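Local coordinates for GTN Reductase (Agrobacterium tumefaciens, PDB 5N6G), which probably reduces activated carbon-carbon double bonds, as Old Yellow Enzyme family ene-reductases do, with a bound flavin mononucleotide and a nicotinamide nucleotide as hydride source, at residues Tyr160-Arg165 against Ala217-Ile222; Thr227-Pro233 against Leu261-Val267; Val253-Lys258 against Ala292-Gly298; Gly300-Asn305 against Lys321-Ala326. All coordinates share one frame; numbering follows the deposited sequence. Where two conformers were deposited one is given.

Contact 1: Tyr160-Arg165 against Ala217-Ile222; sequences YRSGAR and AVAEEI
Arg165 and Glu221 bridge the solvent side of this helix pair with a salt bridge: NE of Arg165 lies 2.9 Å from OE2 of Glu221, and the N-H points almost straight at it. The oxygen sits in the guanidinium plane, at its edge, whereas the donor meets the carboxylate from above, the two planes being 72° apart. CG of Glu221, opposite its backbone nitrogen, lies 3.5 Å from the backbone O of Arg161; the bend at the next bond, chi2 (65°), turns the carboxylate to Arg165. Beneath the bridge the packing is apolar and small. CB of Ala164 fits between two branches, 3.9 Å from CG1 of Val218 and 3.8 Å from CG2 of Ile222. At the other end the extended Arg161 chain runs past Ala217, its NE 3.8 Å from the Ala217 CB; the guanidinium itself is engaged by Glu158, one turn back. With alanines at the interface, the helix axes approach to 8.5 Å and cross at -39°. Helices 150-169 and 204-222 are thus neighbours on the outside of the barrel, and Val218 and Ile222 continue inward onto Val175 of strand 174-178 and Thr227 of strand 227-231.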
# COMPACT_ATOMS: atom_id res chain seq x y z
N TYR A 160 -6.71 0.14 -13.46
CA TYR A 160 -5.55 0.81 -12.87
C TYR A 160 -5.26 2.13 -13.57
O TYR A 160 -4.90 3.12 -12.91
CB TYR A 160 -4.32 -0.09 -12.90
CG TYR A 160 -4.19 -1.02 -11.74
CD1 TYR A 160 -3.74 -0.58 -10.49
CD2 TYR A 160 -4.46 -2.37 -11.88
CE1 TYR A 160 -3.60 -1.44 -9.43
CE2 TYR A 160 -4.34 -3.23 -10.82
CZ TYR A 160 -3.89 -2.77 -9.60
OH TYR A 160 -3.76 -3.63 -8.55
N ARG A 161 -5.43 2.19 -14.90
CA ARG A 161 -5.26 3.45 -15.62
C ARG A 161 -6.25 4.48 -15.12
O ARG A 161 -5.89 5.63 -14.82
CB ARG A 161 -5.42 3.26 -17.13
CG ARG A 161 -4.34 2.41 -17.79
CD ARG A 161 -4.47 2.36 -19.30
NE ARG A 161 -3.62 1.29 -19.82
CZ ARG A 161 -4.03 0.07 -20.16
NH1 ARG A 161 -5.31 -0.25 -20.15
NH2 ARG A 161 -3.14 -0.84 -20.53
N SER A 162 -7.53 4.11 -15.06
CA SER A 162 -8.52 5.10 -14.65
C SER A 162 -8.37 5.47 -13.18
O SER A 162 -8.63 6.62 -12.80
CB SER A 162 -9.94 4.60 -14.98
OG SER A 162 -10.32 3.54 -14.15
N GLY A 163 -7.96 4.52 -12.34
CA GLY A 163 -7.71 4.82 -10.94
C GLY A 163 -6.55 5.79 -10.74
O GLY A 163 -6.62 6.69 -9.90
N ALA A 164 -5.48 5.61 -11.50
CA ALA A 164 -4.35 6.55 -11.45
C ALA A 164 -4.78 7.94 -11.90
O ALA A 164 -4.44 8.95 -11.27
CB ALA A 164 -3.20 6.02 -12.29
N ARG A 165 -5.55 8.01 -13.00
CA ARG A 165 -6.08 9.28 -13.48
C ARG A 165 -7.00 9.92 -12.45
O ARG A 165 -6.93 11.14 -12.22
CB ARG A 165 -6.81 9.03 -14.80
CG ARG A 165 -7.41 10.22 -15.47
CD ARG A 165 -8.33 9.73 -16.59
NE ARG A 165 -7.75 8.58 -17.30
CZ ARG A 165 -8.42 7.48 -17.65
NH1 ARG A 165 -9.71 7.33 -17.36
NH2 ARG A 165 -7.79 6.51 -18.29
N ALA A 217 1.25 0.63 -17.10
CA ALA A 217 -0.05 1.27 -17.34
C ALA A 217 -0.21 2.54 -16.51
O ALA A 217 -0.65 3.58 -17.02
CB ALA A 217 -1.19 0.29 -17.06
N VAL A 218 0.10 2.47 -15.21
CA VAL A 218 -0.00 3.63 -14.33
C VAL A 218 0.99 4.71 -14.73
O VAL A 218 0.65 5.89 -14.84
CB VAL A 218 0.20 3.19 -12.87
CG1 VAL A 218 0.33 4.39 -11.93
CG2 VAL A 218 -0.92 2.24 -12.44
N ALA A 219 2.24 4.31 -14.98
CA ALA A 219 3.27 5.29 -15.33
C ALA A 219 2.95 6.01 -16.63
O ALA A 219 3.25 7.20 -16.78
CB ALA A 219 4.63 4.61 -15.41
N GLU A 220 2.39 5.30 -17.61
CA GLU A 220 2.01 5.93 -18.86
C GLU A 220 0.91 6.96 -18.63
O GLU A 220 0.88 8.01 -19.28
CB GLU A 220 1.55 4.87 -19.86
CG GLU A 220 1.15 5.41 -21.22
CD GLU A 220 2.30 6.06 -21.97
OE1 GLU A 220 3.42 5.51 -21.91
OE2 GLU A 220 2.08 7.12 -22.59
N GLU A 221 0.03 6.70 -17.68
CA GLU A 221 -1.10 7.59 -17.45
C GLU A 221 -0.70 8.84 -16.69
O GLU A 221 -1.13 9.95 -17.06
CB GLU A 221 -2.19 6.82 -16.70
CG GLU A 221 -3.49 7.57 -16.53
CD GLU A 221 -4.20 7.84 -17.86
OE1 GLU A 221 -4.03 7.04 -18.81
OE2 GLU A 221 -4.91 8.86 -17.96
N ILE A 222 0.12 8.71 -15.64
CA ILE A 222 0.41 9.84 -14.75
C ILE A 222 1.88 10.23 -14.72
O ILE A 222 2.20 11.26 -14.10
CB ILE A 222 -0.07 9.57 -13.31
CG1 ILE A 222 0.77 8.47 -12.64
CG2 ILE A 222 -1.57 9.26 -13.30
CD1 ILE A 222 0.48 8.31 -11.15

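Contact 2: Thr227-Pro233 against Leu261-Val267; sequences TGIRLSP and LAFIHVV. With FMN (flavin mononucleotide), chain B.
Two adjacent parallel strands of the eight-stranded barrel, 227-231 and 263-267, meet here and set Arg230, which binds the flavin, beside His265. Backbone bonds join them, among them His265 N to Ile229 O (2.9 Å) and Leu231 N to His265 O (2.8 Å). CG of Arg230 leaves opposite the backbone nitrogen (chi1 -168°), and a bend at chi3 sets NE over the face of the His265 imidazole, 3.2 Å above the ring plane; guanidinium and ring are turned 63° apart. CG2 of Val267 backs one guanidinium face, 3.6 Å from CZ of Arg230, and the imidazole lies at the guanidinium edge. Other edge atoms serve FMN: NH1 donates to the flavin O2 at 2.8 Å, and NH2 to the ribityl O3' at 3.1 Å. Such a cation would probably stabilise negative charge on the reduced flavin near N1 and O2. His265 ND1 is bonded to Glu176, which fixes the ring. Nearer the strand starts, Gly228 CA lies over the centre of the Phe263 ring, a CH-pi contact of 3.5 Å to the centroid. Helix 245-256 links the two strands in a right-handed beta-alpha-beta crossover, the repeating element of the TIM barrel, whose C-terminal strand ends hold the cofactor.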
# COMPACT_ATOMS: atom_id res chain seq x y z
N THR A 227 4.86 7.76 -9.79
CA THR A 227 4.46 6.37 -9.56
C THR A 227 5.45 5.68 -8.63
O THR A 227 6.65 5.64 -8.91
CB THR A 227 4.38 5.60 -10.88
OG1 THR A 227 3.49 6.28 -11.79
CG2 THR A 227 3.89 4.19 -10.64
N GLY A 228 4.94 5.14 -7.51
CA GLY A 228 5.72 4.26 -6.65
C GLY A 228 5.01 2.93 -6.46
O GLY A 228 3.95 2.69 -7.02
N ILE A 229 5.65 2.06 -5.69
CA ILE A 229 5.11 0.71 -5.51
C ILE A 229 5.51 0.21 -4.14
O ILE A 229 6.62 0.47 -3.67
CB ILE A 229 5.61 -0.24 -6.62
CG1 ILE A 229 4.95 -1.62 -6.54
CG2 ILE A 229 7.15 -0.31 -6.62
CD1 ILE A 229 5.06 -2.41 -7.83
N ARG A 230 4.62 -0.55 -3.51
CA ARG A 230 4.92 -1.20 -2.24
C ARG A 230 5.10 -2.70 -2.45
O ARG A 230 4.25 -3.35 -3.07
CB ARG A 230 3.80 -0.95 -1.22
CG ARG A 230 4.22 -1.37 0.18
CD ARG A 230 3.23 -0.99 1.24
NE ARG A 230 3.93 -0.60 2.46
CZ ARG A 230 3.48 -0.78 3.70
NH1 ARG A 230 2.36 -1.42 3.93
NH2 ARG A 230 4.19 -0.32 4.72
N LEU A 231 6.15 -3.26 -1.87
CA LEU A 231 6.52 -4.66 -2.01
C LEU A 231 6.76 -5.26 -0.63
O LEU A 231 7.19 -4.57 0.29
CB LEU A 231 7.79 -4.84 -2.87
CG LEU A 231 7.71 -4.24 -4.27
CD1 LEU A 231 9.13 -4.23 -4.88
CD2 LEU A 231 6.71 -5.04 -5.10
N SER A 232 6.52 -6.56 -0.49
CA SER A 232 6.64 -7.23 0.80
C SER A 232 7.11 -8.66 0.54
O SER A 232 6.30 -9.60 0.46
CB SER A 232 5.32 -7.21 1.58
OG SER A 232 4.24 -7.71 0.80
N PRO A 233 8.42 -8.86 0.38
CA PRO A 233 8.93 -10.15 -0.16
C PRO A 233 8.59 -11.39 0.66
O PRO A 233 8.46 -12.47 0.07
CB PRO A 233 10.45 -9.92 -0.19
CG PRO A 233 10.62 -8.45 -0.33
CD PRO A 233 9.46 -7.82 0.38
N LEU A 261 11.00 5.20 -11.67
CA LEU A 261 9.93 5.33 -10.69
C LEU A 261 10.31 6.29 -9.56
O LEU A 261 11.50 6.54 -9.28
CB LEU A 261 9.54 3.98 -10.11
CG LEU A 261 9.02 2.93 -11.11
CD1 LEU A 261 8.62 1.69 -10.37
CD2 LEU A 261 7.85 3.49 -11.91
N ALA A 262 9.27 6.79 -8.88
CA ALA A 262 9.45 7.79 -7.83
C ALA A 262 9.98 7.17 -6.54
O ALA A 262 10.86 7.76 -5.89
CB ALA A 262 8.13 8.51 -7.56
N PHE A 263 9.51 5.98 -6.20
CA PHE A 263 9.89 5.35 -4.94
C PHE A 263 9.53 3.87 -4.96
O PHE A 263 8.61 3.42 -5.65
CB PHE A 263 9.24 6.04 -3.72
CG PHE A 263 7.73 6.02 -3.69
CD1 PHE A 263 7.01 7.05 -4.29
CD2 PHE A 263 7.03 5.00 -3.05
CE1 PHE A 263 5.61 7.06 -4.28
CE2 PHE A 263 5.62 5.01 -3.02
CZ PHE A 263 4.93 6.03 -3.63
N ILE A 264 10.31 3.13 -4.16
CA ILE A 264 10.04 1.75 -3.80
C ILE A 264 9.84 1.72 -2.30
O ILE A 264 10.70 2.19 -1.55
CB ILE A 264 11.21 0.81 -4.17
CG1 ILE A 264 11.73 1.07 -5.60
CG2 ILE A 264 10.81 -0.65 -3.92
CD1 ILE A 264 10.73 0.72 -6.70
N HIS A 265 8.72 1.16 -1.85
CA HIS A 265 8.38 1.05 -0.45
C HIS A 265 8.39 -0.42 -0.07
O HIS A 265 7.60 -1.21 -0.61
CB HIS A 265 7.01 1.69 -0.22
CG HIS A 265 6.56 1.74 1.20
ND1 HIS A 265 5.40 2.39 1.56
CD2 HIS A 265 7.07 1.22 2.34
CE1 HIS A 265 5.23 2.29 2.87
NE2 HIS A 265 6.22 1.59 3.37
N VAL A 266 9.29 -0.81 0.83
CA VAL A 266 9.52 -2.21 1.15
C VAL A 266 9.14 -2.49 2.59
O VAL A 266 9.60 -1.81 3.52
CB VAL A 266 10.99 -2.61 0.88
CG1 VAL A 266 11.95 -1.78 1.71
CG2 VAL A 266 11.20 -4.09 1.15
N VAL A 267 8.31 -3.52 2.78
CA VAL A 267 8.01 -4.10 4.08
C VAL A 267 9.08 -5.13 4.38
O VAL A 267 9.21 -6.13 3.66
CB VAL A 267 6.61 -4.75 4.10
CG1 VAL A 267 6.31 -5.40 5.45
CG2 VAL A 267 5.52 -3.73 3.74
N1 FMN B . -0.46 -1.95 4.66
C2 FMN B . -0.80 -1.56 3.38
O2 FMN B . -0.01 -1.70 2.42
N3 FMN B . -2.03 -0.99 3.16
C4 FMN B . -3.01 -0.78 4.10
O4 FMN B . -4.06 -0.21 3.81
C4A FMN B . -2.66 -1.21 5.44
N5 FMN B . -3.52 -1.02 6.40
C5A FMN B . -3.11 -1.29 7.69
C6 FMN B . -3.97 -0.98 8.74
C7 FMN B . -3.57 -1.12 10.06
C7M FMN B . -4.53 -0.75 11.16
C8 FMN B . -2.28 -1.59 10.35
C8M FMN B . -1.79 -1.69 11.77
C9 FMN B . -1.42 -1.92 9.31
C9A FMN B . -1.82 -1.76 7.98
N10 FMN B . -0.94 -1.98 6.91
C10 FMN B . -1.33 -1.74 5.62
C1' FMN B . 0.47 -2.29 7.22
C2' FMN B . 1.23 -1.03 7.61
O2' FMN B . 1.32 -0.13 6.50
C3' FMN B . 2.64 -1.31 8.13
O3' FMN B . 3.36 -2.05 7.15
C4' FMN B . 2.66 -2.08 9.44
O4' FMN B . 1.83 -1.43 10.41
C5' FMN B . 4.07 -2.26 9.98
O5' FMN B . 4.67 -0.99 10.27
P FMN B . 4.85 -0.38 11.77
O1P FMN B . 5.76 -1.35 12.49
O2P FMN B . 3.45 -0.38 12.37
O3P FMN B . 5.43 0.97 11.55

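Contact 3: Val253-Lys258 against Ala292-Gly298; sequences VEQLGK and AYRNAGG
Tyr293 stands with its ring edge toward the last turn of helix 245-256. Its CG is anti to the backbone nitrogen (chi1 179°), which carries the ring alongside that turn, and CD1 comes within 3.4 Å of the Val253 carbonyl O, which lies in the ring plane. CE1 reaches on to Gly257, 3.5 Å from its CA. One ring face is covered within its own segment by Gly298 CA, so the ring is held both at an edge and over a face. Nearer the helix body, CB of Val253 packs against CB of Tyr293, while the Val253 CG2 branch turns to Ala292 CB at 3.8 Å. On the outer side the methyl of Ala296 points at the first helix and presses on its backbone, its CB 3.3 Å from the Glu254 O. Gly257 and Gly298 let the two chains close to a CA-CA distance of 3.7 Å; Gly257, without a side chain, lies directly against Tyr293 and Ala296. Helix 286-295 ends in a Schellman motif, with Gly297 at positive phi (104°) and Gly298 N bonded back to Tyr293 O. No direct hydrogen bond spans the two segments. Instead a water bridges them, donating to Leu256 O at 2.8 Å and lying 2.7 Å from the Tyr293 OH, a hydroxyl that also bonds Gly300 N. The chemistry is thus mostly close van der Waals packing of Val253, the alanines, glycine backbone and a tyrosine edge, and the water supplies a polar partner for the Leu256 carbonyl.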
# COMPACT_ATOMS: atom_id res chain seq x y z
N VAL A 253 12.71 -6.06 -8.93
CA VAL A 253 13.26 -4.72 -8.77
C VAL A 253 14.32 -4.41 -9.82
O VAL A 253 14.53 -3.24 -10.15
CB VAL A 253 13.83 -4.42 -7.37
CG1 VAL A 253 12.75 -4.23 -6.39
CG2 VAL A 253 14.89 -5.43 -6.94
N GLU A 254 15.00 -5.42 -10.38
CA GLU A 254 15.85 -5.16 -11.53
C GLU A 254 15.03 -4.54 -12.66
O GLU A 254 15.47 -3.58 -13.30
CB GLU A 254 16.51 -6.46 -11.98
CG GLU A 254 17.38 -6.33 -13.19
CD GLU A 254 17.53 -7.64 -13.95
OE1 GLU A 254 17.13 -8.70 -13.42
OE2 GLU A 254 18.04 -7.59 -15.09
N GLN A 255 13.84 -5.07 -12.90
CA GLN A 255 13.00 -4.51 -13.94
C GLN A 255 12.47 -3.14 -13.54
O GLN A 255 12.39 -2.24 -14.38
CB GLN A 255 11.84 -5.46 -14.25
CG GLN A 255 12.27 -6.84 -14.67
CD GLN A 255 13.50 -6.88 -15.55
OE1 GLN A 255 13.54 -6.25 -16.60
NE2 GLN A 255 14.50 -7.63 -15.13
N LEU A 256 12.10 -2.95 -12.26
CA LEU A 256 11.63 -1.64 -11.81
C LEU A 256 12.73 -0.60 -11.89
O LEU A 256 12.44 0.59 -12.08
CB LEU A 256 11.07 -1.74 -10.39
CG LEU A 256 9.81 -2.59 -10.26
CD1 LEU A 256 9.45 -2.71 -8.78
CD2 LEU A 256 8.62 -2.07 -11.00
N GLY A 257 13.98 -1.02 -11.74
CA GLY A 257 15.11 -0.10 -11.85
C GLY A 257 15.26 0.52 -13.21
O GLY A 257 15.98 1.52 -13.37
N LYS A 258 14.61 -0.05 -14.22
CA LYS A 258 14.65 0.45 -15.58
C LYS A 258 13.57 1.48 -15.88
O LYS A 258 13.60 2.09 -16.96
CB LYS A 258 14.49 -0.72 -16.55
CG LYS A 258 15.61 -1.75 -16.49
CD LYS A 258 15.22 -2.97 -17.28
CE LYS A 258 16.31 -4.02 -17.25
NZ LYS A 258 15.88 -5.20 -18.07
N ALA A 292 19.97 -4.91 -6.28
CA ALA A 292 19.43 -5.29 -7.59
C ALA A 292 18.70 -4.12 -8.23
O ALA A 292 18.75 -3.93 -9.44
CB ALA A 292 18.49 -6.48 -7.43
N TYR A 293 18.03 -3.32 -7.41
CA TYR A 293 17.35 -2.13 -7.91
C TYR A 293 18.37 -1.08 -8.35
O TYR A 293 18.30 -0.56 -9.47
CB TYR A 293 16.42 -1.57 -6.84
CG TYR A 293 15.68 -0.33 -7.25
CD1 TYR A 293 14.73 -0.36 -8.28
CD2 TYR A 293 15.90 0.87 -6.61
CE1 TYR A 293 14.04 0.77 -8.64
CE2 TYR A 293 15.20 2.02 -6.97
CZ TYR A 293 14.28 1.96 -7.98
OH TYR A 293 13.60 3.11 -8.35
N ARG A 294 19.31 -0.74 -7.46
CA ARG A 294 20.28 0.32 -7.77
C ARG A 294 21.15 -0.05 -8.96
O ARG A 294 21.47 0.80 -9.81
CB ARG A 294 21.15 0.60 -6.55
CG ARG A 294 20.42 1.25 -5.40
CD ARG A 294 20.04 2.68 -5.71
NE ARG A 294 19.47 3.34 -4.53
CZ ARG A 294 18.30 3.97 -4.49
NH1 ARG A 294 17.55 4.08 -5.58
NH2 ARG A 294 17.90 4.52 -3.36
N ASN A 295 21.58 -1.32 -9.01
CA ASN A 295 22.54 -1.72 -10.04
C ASN A 295 21.89 -1.74 -11.42
O ASN A 295 22.61 -1.71 -12.43
CB ASN A 295 23.10 -3.10 -9.72
CG ASN A 295 24.03 -3.09 -8.55
OD1 ASN A 295 24.48 -2.04 -8.09
ND2 ASN A 295 24.35 -4.28 -8.06
N ALA A 296 20.56 -1.82 -11.47
CA ALA A 296 19.82 -1.73 -12.73
C ALA A 296 19.55 -0.30 -13.16
O ALA A 296 18.91 -0.08 -14.20
CB ALA A 296 18.49 -2.45 -12.63
N GLY A 297 20.00 0.68 -12.38
CA GLY A 297 19.74 2.08 -12.68
C GLY A 297 18.68 2.72 -11.82
O GLY A 297 18.33 3.87 -12.07
N GLY A 298 18.15 2.01 -10.83
CA GLY A 298 17.02 2.52 -10.08
C GLY A 298 17.42 3.69 -9.22
O GLY A 298 18.36 3.61 -8.41
O HOH W 1 12.90 3.07 -10.93

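Contact 4: Gly300-Asn305 against Lys321-Ala326; sequences GLWIAN and KVDAVA. With FMN (flavin mononucleotide), chain B.
Strands 301-305 and 324-327, the seventh and eighth of the barrel, pair in parallel and end at the FMN ribityl chain and phosphate ester. Asn305 makes that junction. Its amide projects from the face shared with Ala326 toward the cofactor: OD1 accepts from the ribityl O3' at 2.7 Å, and ND2 divides its two hydrogens between FMN O5' (3.0 Å) and the backbone O of Ala326 (3.0 Å). The bond to Ala326 leaves close to the amide plane but meets that carbonyl from above its plane. Together the three bonds fix which way round the amide lies. Behind it, Ala304 N bonds Ala324 O, and Ala326 N bonds Ala304 O at 2.9 Å. At the entry to the pair Asp323 takes over: its OD2 receives Trp302 N at 2.8 Å on the anti side, and its own N returns to Trp302 O, which also accepts from Ala324 N. A salt bridge from Arg294 gives OD2 a second partner. CB of Ala304 nestles against CG1 of Val322 at 3.5 Å, on the side facing helix 310-318. This strand-helix-strand unit is the repeating element of the TIM barrel, here with Asn305 binding FMN at the C-terminal strand end, where TIM barrels commonly hold their ligands.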
# COMPACT_ATOMS: atom_id res chain seq x y z
N GLY A 300 14.75 5.64 -7.62
CA GLY A 300 13.64 5.97 -6.76
C GLY A 300 14.08 6.06 -5.31
O GLY A 300 15.07 5.48 -4.89
N LEU A 301 13.28 6.78 -4.54
CA LEU A 301 13.50 6.87 -3.11
C LEU A 301 13.22 5.51 -2.47
O LEU A 301 12.19 4.89 -2.74
CB LEU A 301 12.57 7.94 -2.51
CG LEU A 301 12.91 8.38 -1.09
CD1 LEU A 301 14.14 9.25 -1.11
CD2 LEU A 301 11.73 9.12 -0.48
N TRP A 302 14.14 5.04 -1.64
CA TRP A 302 14.03 3.72 -1.03
C TRP A 302 13.44 3.91 0.37
O TRP A 302 14.13 4.36 1.29
CB TRP A 302 15.40 3.05 -0.95
CG TRP A 302 15.32 1.61 -0.62
CD1 TRP A 302 15.43 1.04 0.62
CD2 TRP A 302 15.08 0.52 -1.53
NE1 TRP A 302 15.28 -0.33 0.53
CE2 TRP A 302 15.07 -0.67 -0.78
CE3 TRP A 302 14.90 0.44 -2.91
CZ2 TRP A 302 14.90 -1.92 -1.36
CZ3 TRP A 302 14.69 -0.78 -3.48
CH2 TRP A 302 14.69 -1.95 -2.71
N ILE A 303 12.17 3.53 0.52
CA ILE A 303 11.39 3.75 1.73
C ILE A 303 11.23 2.40 2.41
O ILE A 303 10.73 1.46 1.80
CB ILE A 303 10.01 4.35 1.45
CG1 ILE A 303 10.10 5.62 0.61
CG2 ILE A 303 9.28 4.54 2.76
CD1 ILE A 303 8.72 6.16 0.17
N ALA A 304 11.63 2.31 3.67
CA ALA A 304 11.57 1.05 4.39
C ALA A 304 10.53 1.14 5.49
O ALA A 304 10.29 2.20 6.05
CB ALA A 304 12.91 0.69 5.01
N ASN A 305 9.96 -0.01 5.81
CA ASN A 305 8.91 -0.14 6.80
C ASN A 305 9.05 -1.44 7.55
O ASN A 305 9.62 -2.41 7.04
CB ASN A 305 7.53 -0.10 6.14
CG ASN A 305 6.44 -0.51 7.08
OD1 ASN A 305 5.98 -1.66 7.07
ND2 ASN A 305 6.03 0.41 7.94
N LYS A 321 21.43 2.95 4.57
CA LYS A 321 20.68 1.73 4.26
C LYS A 321 19.35 2.03 3.60
O LYS A 321 18.90 1.28 2.72
CB LYS A 321 20.44 0.92 5.52
CG LYS A 321 21.68 0.31 6.10
CD LYS A 321 21.38 -0.39 7.43
CE LYS A 321 22.64 -0.99 8.05
NZ LYS A 321 22.36 -1.57 9.39
N VAL A 322 18.67 3.09 4.04
CA VAL A 322 17.38 3.47 3.48
C VAL A 322 17.39 4.97 3.28
O VAL A 322 18.16 5.69 3.91
CB VAL A 322 16.19 3.06 4.39
CG1 VAL A 322 16.30 1.61 4.81
CG2 VAL A 322 16.10 3.95 5.63
N ASP A 323 16.50 5.45 2.41
CA ASP A 323 16.36 6.88 2.19
C ASP A 323 15.31 7.51 3.08
O ASP A 323 15.37 8.71 3.35
CB ASP A 323 15.99 7.18 0.74
CG ASP A 323 17.04 6.72 -0.24
OD1 ASP A 323 18.24 6.77 0.11
OD2 ASP A 323 16.66 6.31 -1.37
N ALA A 324 14.33 6.73 3.52
CA ALA A 324 13.23 7.24 4.31
C ALA A 324 12.61 6.04 5.03
O ALA A 324 12.80 4.89 4.62
CB ALA A 324 12.18 7.96 3.46
N VAL A 325 11.87 6.34 6.10
CA VAL A 325 11.24 5.31 6.93
C VAL A 325 9.75 5.63 7.04
O VAL A 325 9.37 6.77 7.35
CB VAL A 325 11.89 5.23 8.32
CG1 VAL A 325 11.09 4.29 9.21
CG2 VAL A 325 13.35 4.77 8.21
N ALA A 326 8.93 4.63 6.77
CA ALA A 326 7.49 4.74 6.90
C ALA A 326 7.07 4.08 8.20
O ALA A 326 7.46 2.94 8.49
CB ALA A 326 6.78 4.09 5.72
N1 FMN B . -0.46 -1.95 4.66
C2 FMN B . -0.80 -1.56 3.38
O2 FMN B . -0.01 -1.70 2.42
N3 FMN B . -2.03 -0.99 3.16
C4 FMN B . -3.01 -0.78 4.10
O4 FMN B . -4.06 -0.21 3.81
C4A FMN B . -2.66 -1.21 5.44
N5 FMN B . -3.52 -1.02 6.40
C5A FMN B . -3.11 -1.29 7.69
C6 FMN B . -3.97 -0.98 8.74
C7 FMN B . -3.57 -1.12 10.06
C7M FMN B . -4.53 -0.75 11.16
C8 FMN B . -2.28 -1.59 10.35
C8M FMN B . -1.79 -1.69 11.77
C9 FMN B . -1.42 -1.92 9.31
C9A FMN B . -1.82 -1.76 7.98
N10 FMN B . -0.94 -1.98 6.91
C10 FMN B . -1.33 -1.74 5.62
C1' FMN B . 0.47 -2.29 7.22
C2' FMN B . 1.23 -1.03 7.61
O2' FMN B . 1.32 -0.13 6.50
C3' FMN B . 2.64 -1.31 8.13
O3' FMN B . 3.36 -2.05 7.15
C4' FMN B . 2.66 -2.08 9.44
O4' FMN B . 1.83 -1.43 10.41
C5' FMN B . 4.07 -2.26 9.98
O5' FMN B . 4.67 -0.99 10.27
P FMN B . 4.85 -0.38 11.77
O1P FMN B . 5.76 -1.35 12.49
O2P FMN B . 3.45 -0.38 12.37
O3P FMN B . 5.43 0.97 11.55

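How the contacts relate
Along the chain, contact 1 closes before the others begin, contacts 2 and 3 interleave, and contact 4 comes last. Contacts 2 and 4, centres 9 Å apart, belong to one sheet: strands 263-267 and 301-305 are neighbours, and both contacts end at the same FMN. Contacts 1 and 3 pair helices outside the barrel, their centres 21 Å apart and without touching. Each nevertheless leans on contact 2, contact 1 through helix 204-222 on strand 227-231, contact 3 through Tyr293 on Ile264 and Leu256 on Leu261. Contact 3 also meets contact 4, where helix 286-295 adjoins the start of strand 301-305. An outer helical layer thus packs round the strands that carry the flavin site.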